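Side-chain contacts in ureidoglycolate hydrolase (Arabidopsis thaliana, PDB 4PXE), which hydrolyses (S)-ureidoglycolate to glyoxylate, ammonium and carbon dioxide in plant purine breakdown, using a pair of manganese ions: residues A[101-106]-A[399-404]; A[234-239]-A[261-266]. All blocks are in the same frame, centred on the assembly; numbering follows the deposited sequence.

Contact 1 (A[101-106]-A[399-404]); sequences KYDGVV and GYSHKP. With MN (manganese (II) ion), chain D; MN (manganese (II) ion), chain C.
D103 and S401 mark the closest approach of the two backbones, their CA atoms 7.2 Å apart. Segment 101-106 is a loop that runs into helix 105-120, whereas 399-404 has no regular structure; no hydrogen bond joins them, and a single manganese ion, that of chain D, does so instead. D103 projects its CB toward 399-404, and its carboxylate gives one oxygen to each ion. OD2 binds the chain D manganese at 2.2 Å, and OD1 binds that of chain C, also at 2.2 Å. With CG anti to the backbone N (chi1 179°), the carboxylate is placed to bridge the two ions. H402 begins by pointing away, but its ring swings back and completes the link through NE2, 2.3 Å from the chain D manganese. D103 OD2 therefore sits at the ring edge, 3.4 Å from H402 NE2, as a fellow ligand and not a hydrogen-bond partner; the carboxylate and ring planes are turned 47° apart. On the other side of the imidazole, ND1 is hydrogen-bonded to the backbone O of N294 of the second subunit, whose H244 stacks on the ring; with the metal bond at NE2, this probably holds the ring's rotation. S401 OG makes a looser touch on D103 CB and is hydrogen-bonded to E406 and Q211; E406 also accepts the backbone N-H of D103. E138 completes the protein ligands of the chain D ion, H92 and H208 those of the other. Water 2 lies 2.1 Å from the chain D manganese and 2.2 Å from the chain C manganese, giving the carboxylate- and water-bridged dinuclear centre characteristic of M20-family metallohydrolases.

Contact 2 (A[234-239]-A[261-266]); sequences LKVEFE and AELALA
L263 of helix 256-272 presses one methyl, CD2, into the corner between V236 and F238, alternate residues on the same face of strand 222-239. CD2 meets V236 CG1 at 3.7 Å, the two side chains reaching toward each other tip to tip. The same methyl lies 3.9 Å from F238 CE2, approaching the ring obliquely, while L263 CB adds a looser touch at 4.2 Å from F238 CE2. Because L263 holds CG anti to its backbone N (chi1 -173°), the branch reaches from the helix to the strand. This is helix-on-sheet packing within the region involved in dimerization, where helices 256-272 and 311-332 lie against a sheet in which strand 222-239 runs antiparallel to both 295-308 and 335-344. The tight part is thus a small, wholly apolar and buried cluster of three side chains, with V236 also touching L336 and I304. The other face of the strand is polar and more open to solvent, with K235, E237 and E239 partly exposed; E237 OE2 is hydrogen-bonded to H301 ND1. Partly exposed E262 turns its carboxylate to a salt bridge with R332, and A261, A264 and L265 pack against the matching helix of the second subunit.

How the contacts relate
The centres of contacts 1 and 2 lie about 28 Å apart, and their nearest atoms about 15 Å. Along the chain, 101-106 comes first, then 234-239 and 261-266, and finally 399-404; the dimerization region lies in sequence between the two segments of contact 1, and H402 is the metal ligand that follows it. Strand 222-239 ties the two parts together, since it also pairs with strand 389-394, which precedes the loop holding 399-404. Both contacts touch the second subunit, contact 2 beside a helix-to-helix interface and contact 1 at the manganese centre. This is consistent with dimer formation helping to build the active site, since N294 and H244 of the second subunit, both substrate-binding residues, meet H402.

Contact 1 (A[101-106]-A[399-404])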
loop_
_atom_site.group_PDB
_atom_site.type_symbol
_atom_site.label_atom_id
_atom_site.label_comp_id
_atom_site.label_asym_id
_atom_site.label_seq_id
_atom_site.Cartn_x
_atom_site.Cartn_y
_atom_site.Cartn_z
ATOM N N LYS A 101 18.320 11.181 -10.565
ATOM C CA LYS A 101 19.029 12.329 -10.000
ATOM C C LYS A 101 19.004 13.572 -10.901
ATOM O O LYS A 101 19.525 14.619 -10.523
ATOM C CB LYS A 101 20.512 11.984 -9.762
ATOM C CG LYS A 101 20.791 10.675 -9.033
ATOM C CD LYS A 101 22.295 10.498 -8.748
ATOM C CE LYS A 101 23.160 10.452 -9.999
ATOM N NZ LYS A 101 24.572 10.024 -9.658
ATOM N N TYR A 102 18.415 13.452 -12.089
ATOM C CA TYR A 102 18.546 14.487 -13.130
ATOM C C TYR A 102 17.252 15.246 -13.426
ATOM O O TYR A 102 17.287 16.435 -13.768
ATOM C CB TYR A 102 19.122 13.872 -14.424
ATOM C CG TYR A 102 20.499 13.275 -14.237
ATOM C CD1 TYR A 102 21.643 14.038 -14.461
ATOM C CD2 TYR A 102 20.651 11.953 -13.828
ATOM C CE1 TYR A 102 22.905 13.501 -14.270
ATOM C CE2 TYR A 102 21.906 11.408 -13.639
ATOM C CZ TYR A 102 23.028 12.191 -13.866
ATOM O OH TYR A 102 24.289 11.654 -13.673
ATOM N N ASP A 103 16.122 14.562 -13.278
ATOM C CA ASP A 103 14.815 15.179 -13.488
ATOM C C ASP A 103 14.664 16.404 -12.587
ATOM O O ASP A 103 14.833 16.312 -11.375
ATOM C CB ASP A 103 13.744 14.131 -13.187
ATOM C CG ASP A 103 12.355 14.655 -13.337
ATOM O OD1 ASP A 103 12.146 15.667 -14.017
ATOM O OD2 ASP A 103 11.444 14.031 -12.774
ATOM N N GLY A 104 14.395 17.560 -13.190
ATOM C CA GLY A 104 14.276 18.811 -12.444
ATOM C C GLY A 104 15.600 19.427 -12.008
ATOM O O GLY A 104 15.878 20.615 -12.245
ATOM N N VAL A 105 16.417 18.600 -11.358
ATOM C CA VAL A 105 17.664 19.074 -10.764
ATOM C C VAL A 105 18.583 19.743 -11.789
ATOM O O VAL A 105 19.178 20.781 -11.498
ATOM C CB VAL A 105 18.406 17.937 -10.031
ATOM C CG1 VAL A 105 19.716 18.439 -9.464
ATOM C CG2 VAL A 105 17.540 17.377 -8.907
ATOM N N VAL A 106 18.671 19.183 -12.993
ATOM C CA VAL A 106 19.513 19.799 -14.026
ATOM C C VAL A 106 19.124 21.251 -14.313
ATOM O O VAL A 106 20.000 22.108 -14.466
ATOM C CB VAL A 106 19.514 18.983 -15.336
ATOM C CG1 VAL A 106 20.197 19.760 -16.466
ATOM C CG2 VAL A 106 20.184 17.615 -15.114
ATOM N N GLY A 399 16.364 7.497 -22.952
ATOM C CA GLY A 399 15.148 8.178 -22.556
ATOM C C GLY A 399 14.672 7.900 -21.145
ATOM O O GLY A 399 13.627 8.415 -20.754
ATOM N N TYR A 400 15.427 7.119 -20.377
ATOM C CA TYR A 400 14.952 6.667 -19.069
ATOM C C TYR A 400 14.689 7.845 -18.139
ATOM O O TYR A 400 15.505 8.764 -18.039
ATOM C CB TYR A 400 16.009 5.806 -18.377
ATOM C CG TYR A 400 16.390 4.494 -19.018
ATOM C CD1 TYR A 400 15.462 3.700 -19.679
ATOM C CD2 TYR A 400 17.701 4.045 -18.935
ATOM C CE1 TYR A 400 15.841 2.470 -20.234
ATOM C CE2 TYR A 400 18.085 2.836 -19.481
ATOM C CZ TYR A 400 17.157 2.058 -20.127
ATOM O OH TYR A 400 17.564 0.853 -20.677
ATOM N N SER A 401 13.565 7.798 -17.432
ATOM C CA SER A 401 13.291 8.780 -16.398
ATOM C C SER A 401 12.319 8.192 -15.376
ATOM O O SER A 401 11.679 7.167 -15.633
ATOM C CB SER A 401 12.767 10.082 -17.015
ATOM O OG SER A 401 12.805 11.141 -16.077
ATOM N N HIS A 402 12.237 8.822 -14.209
ATOM C CA HIS A 402 11.429 8.322 -13.091
ATOM C C HIS A 402 11.876 6.938 -12.633
ATOM O O HIS A 402 11.076 6.120 -12.175
ATOM C CB HIS A 402 9.933 8.336 -13.425
ATOM C CG HIS A 402 9.315 9.691 -13.331
ATOM N ND1 HIS A 402 7.974 9.920 -13.558
ATOM C CD2 HIS A 402 9.859 10.894 -13.034
ATOM C CE1 HIS A 402 7.717 11.204 -13.400
ATOM N NE2 HIS A 402 8.842 11.818 -13.077
ATOM N N LYS A 403 13.177 6.701 -12.750
ATOM C CA LYS A 403 13.795 5.459 -12.295
ATOM C C LYS A 403 15.298 5.718 -12.192
ATOM O O LYS A 403 15.814 6.650 -12.823
ATOM C CB LYS A 403 13.455 4.270 -13.212
ATOM C CG LYS A 403 13.766 4.456 -14.679
ATOM C CD LYS A 403 13.265 3.235 -15.438
ATOM C CE LYS A 403 13.407 3.405 -16.933
ATOM N NZ LYS A 403 12.907 2.174 -17.619
ATOM N N PRO A 404 16.009 4.910 -11.388
ATOM C CA PRO A 404 17.415 5.219 -11.099
ATOM C C PRO A 404 18.367 5.083 -12.289
ATOM O O PRO A 404 19.501 5.546 -12.195
ATOM C CB PRO A 404 17.780 4.209 -9.998
ATOM C CG PRO A 404 16.766 3.139 -10.097
ATOM C CD PRO A 404 15.503 3.824 -10.529
HETATM MN MN MN D . 9.255 14.093 -13.072
HETATM MN MN MN C . 10.773 17.363 -14.214
HETATM O O HOH W 1 9.617 19.159 -14.852
HETATM O O HOH W 2 9.141 16.226 -13.227
HETATM O O HOH W 3 9.427 16.447 -16.082
HETATM O O HOH W 4 9.043 13.992 -14.886
#

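Contact 2 (A[234-239]-A[261-266])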
loop_
_atom_site.group_PDB
_atom_site.type_symbol
_atom_site.label_atom_id
_atom_site.label_comp_id
_atom_site.label_asym_id
_atom_site.label_seq_id
_atom_site.Cartn_x
_atom_site.Cartn_y
_atom_site.Cartn_z
ATOM N N LEU A 234 -6.769 11.427 -12.434
ATOM C CA LEU A 234 -8.037 11.033 -11.846
ATOM C C LEU A 234 -7.783 10.243 -10.567
ATOM O O LEU A 234 -6.813 9.490 -10.480
ATOM C CB LEU A 234 -8.796 10.120 -12.812
ATOM C CG LEU A 234 -8.830 10.418 -14.313
ATOM C CD1 LEU A 234 -9.526 9.299 -15.068
ATOM C CD2 LEU A 234 -9.545 11.731 -14.552
ATOM N N LYS A 235 -8.659 10.420 -9.584
ATOM C CA LYS A 235 -8.695 9.567 -8.398
ATOM C C LYS A 235 -10.021 8.823 -8.390
ATOM O O LYS A 235 -11.079 9.437 -8.535
ATOM C CB LYS A 235 -8.619 10.403 -7.126
ATOM C CG LYS A 235 -7.228 10.778 -6.681
ATOM C CD LYS A 235 -7.190 10.961 -5.164
ATOM C CE LYS A 235 -8.094 12.103 -4.711
ATOM N NZ LYS A 235 -8.071 12.262 -3.223
ATOM N N VAL A 236 -9.969 7.507 -8.197
ATOM C CA VAL A 236 -11.164 6.680 -8.222
ATOM C C VAL A 236 -11.174 5.753 -7.021
ATOM O O VAL A 236 -10.149 5.157 -6.671
ATOM C CB VAL A 236 -11.230 5.842 -9.515
ATOM C CG1 VAL A 236 -12.509 5.025 -9.574
ATOM C CG2 VAL A 236 -11.123 6.751 -10.743
ATOM N N GLU A 237 -12.327 5.647 -6.373
ATOM C CA GLU A 237 -12.497 4.669 -5.307
ATOM C C GLU A 237 -13.755 3.841 -5.497
ATOM O O GLU A 237 -14.801 4.355 -5.908
ATOM C CB GLU A 237 -12.501 5.336 -3.927
ATOM C CG GLU A 237 -11.198 6.056 -3.615
ATOM C CD GLU A 237 -11.045 6.423 -2.152
ATOM O OE1 GLU A 237 -12.064 6.454 -1.421
ATOM O OE2 GLU A 237 -9.895 6.681 -1.732
ATOM N N PHE A 238 -13.632 2.549 -5.211
ATOM C CA PHE A 238 -14.767 1.634 -5.185
ATOM C C PHE A 238 -14.960 1.135 -3.756
ATOM O O PHE A 238 -13.980 0.928 -3.040
ATOM C CB PHE A 238 -14.510 0.422 -6.075
ATOM C CG PHE A 238 -14.417 0.731 -7.545
ATOM C CD1 PHE A 238 -15.563 0.962 -8.299
ATOM C CD2 PHE A 238 -13.184 0.731 -8.181
ATOM C CE1 PHE A 238 -15.473 1.204 -9.655
ATOM C CE2 PHE A 238 -13.092 0.971 -9.543
ATOM C CZ PHE A 238 -14.234 1.209 -10.276
ATOM N N GLU A 239 -16.215 0.947 -3.344
ATOM C CA GLU A 239 -16.505 0.376 -2.024
ATOM C C GLU A 239 -17.408 -0.846 -2.117
ATOM O O GLU A 239 -18.401 -0.838 -2.851
ATOM C CB GLU A 239 -17.151 1.426 -1.106
ATOM C CG GLU A 239 -16.186 2.495 -0.604
ATOM C CD GLU A 239 -16.871 3.601 0.184
ATOM O OE1 GLU A 239 -18.115 3.674 0.151
ATOM O OE2 GLU A 239 -16.159 4.406 0.824
ATOM N N ALA A 261 -9.081 -3.756 -10.618
ATOM C CA ALA A 261 -8.328 -4.466 -11.657
ATOM C C ALA A 261 -8.969 -4.257 -13.025
ATOM O O ALA A 261 -8.278 -3.986 -14.024
ATOM C CB ALA A 261 -8.243 -5.948 -11.326
ATOM N N GLU A 262 -10.291 -4.355 -13.068
ATOM C CA GLU A 262 -11.022 -4.152 -14.311
ATOM C C GLU A 262 -10.891 -2.726 -14.809
ATOM O O GLU A 262 -10.763 -2.503 -16.023
ATOM C CB GLU A 262 -12.495 -4.547 -14.147
ATOM C CG GLU A 262 -12.642 -6.040 -13.986
ATOM C CD GLU A 262 -14.041 -6.498 -13.615
ATOM O OE1 GLU A 262 -14.745 -5.771 -12.884
ATOM O OE2 GLU A 262 -14.416 -7.606 -14.047
ATOM N N LEU A 263 -10.906 -1.756 -13.897
ATOM C CA LEU A 263 -10.770 -0.363 -14.320
ATOM C C LEU A 263 -9.377 -0.097 -14.870
ATOM O O LEU A 263 -9.242 0.600 -15.874
ATOM C CB LEU A 263 -11.126 0.631 -13.208
ATOM C CG LEU A 263 -11.170 2.104 -13.645
ATOM C CD1 LEU A 263 -12.155 2.345 -14.809
ATOM C CD2 LEU A 263 -11.480 3.019 -12.479
ATOM N N ALA A 264 -8.349 -0.660 -14.245
ATOM C CA ALA A 264 -6.983 -0.447 -14.741
ATOM C C ALA A 264 -6.844 -0.979 -16.157
ATOM O O ALA A 264 -6.200 -0.342 -17.002
ATOM C CB ALA A 264 -5.971 -1.115 -13.818
ATOM N N LEU A 265 -7.434 -2.140 -16.429
ATOM C CA LEU A 265 -7.390 -2.718 -17.767
ATOM C C LEU A 265 -8.230 -1.893 -18.750
ATOM O O LEU A 265 -7.880 -1.783 -19.936
ATOM C CB LEU A 265 -7.821 -4.189 -17.740
ATOM C CG LEU A 265 -6.760 -5.064 -17.061
ATOM C CD1 LEU A 265 -7.344 -6.372 -16.532
ATOM C CD2 LEU A 265 -5.598 -5.343 -18.005
ATOM N N ALA A 266 -9.308 -1.281 -18.267
ATOM C CA ALA A 266 -10.110 -0.405 -19.130
ATOM C C ALA A 266 -9.351 0.858 -19.522
ATOM O O ALA A 266 -9.477 1.337 -20.651
ATOM C CB ALA A 266 -11.457 -0.045 -18.481
#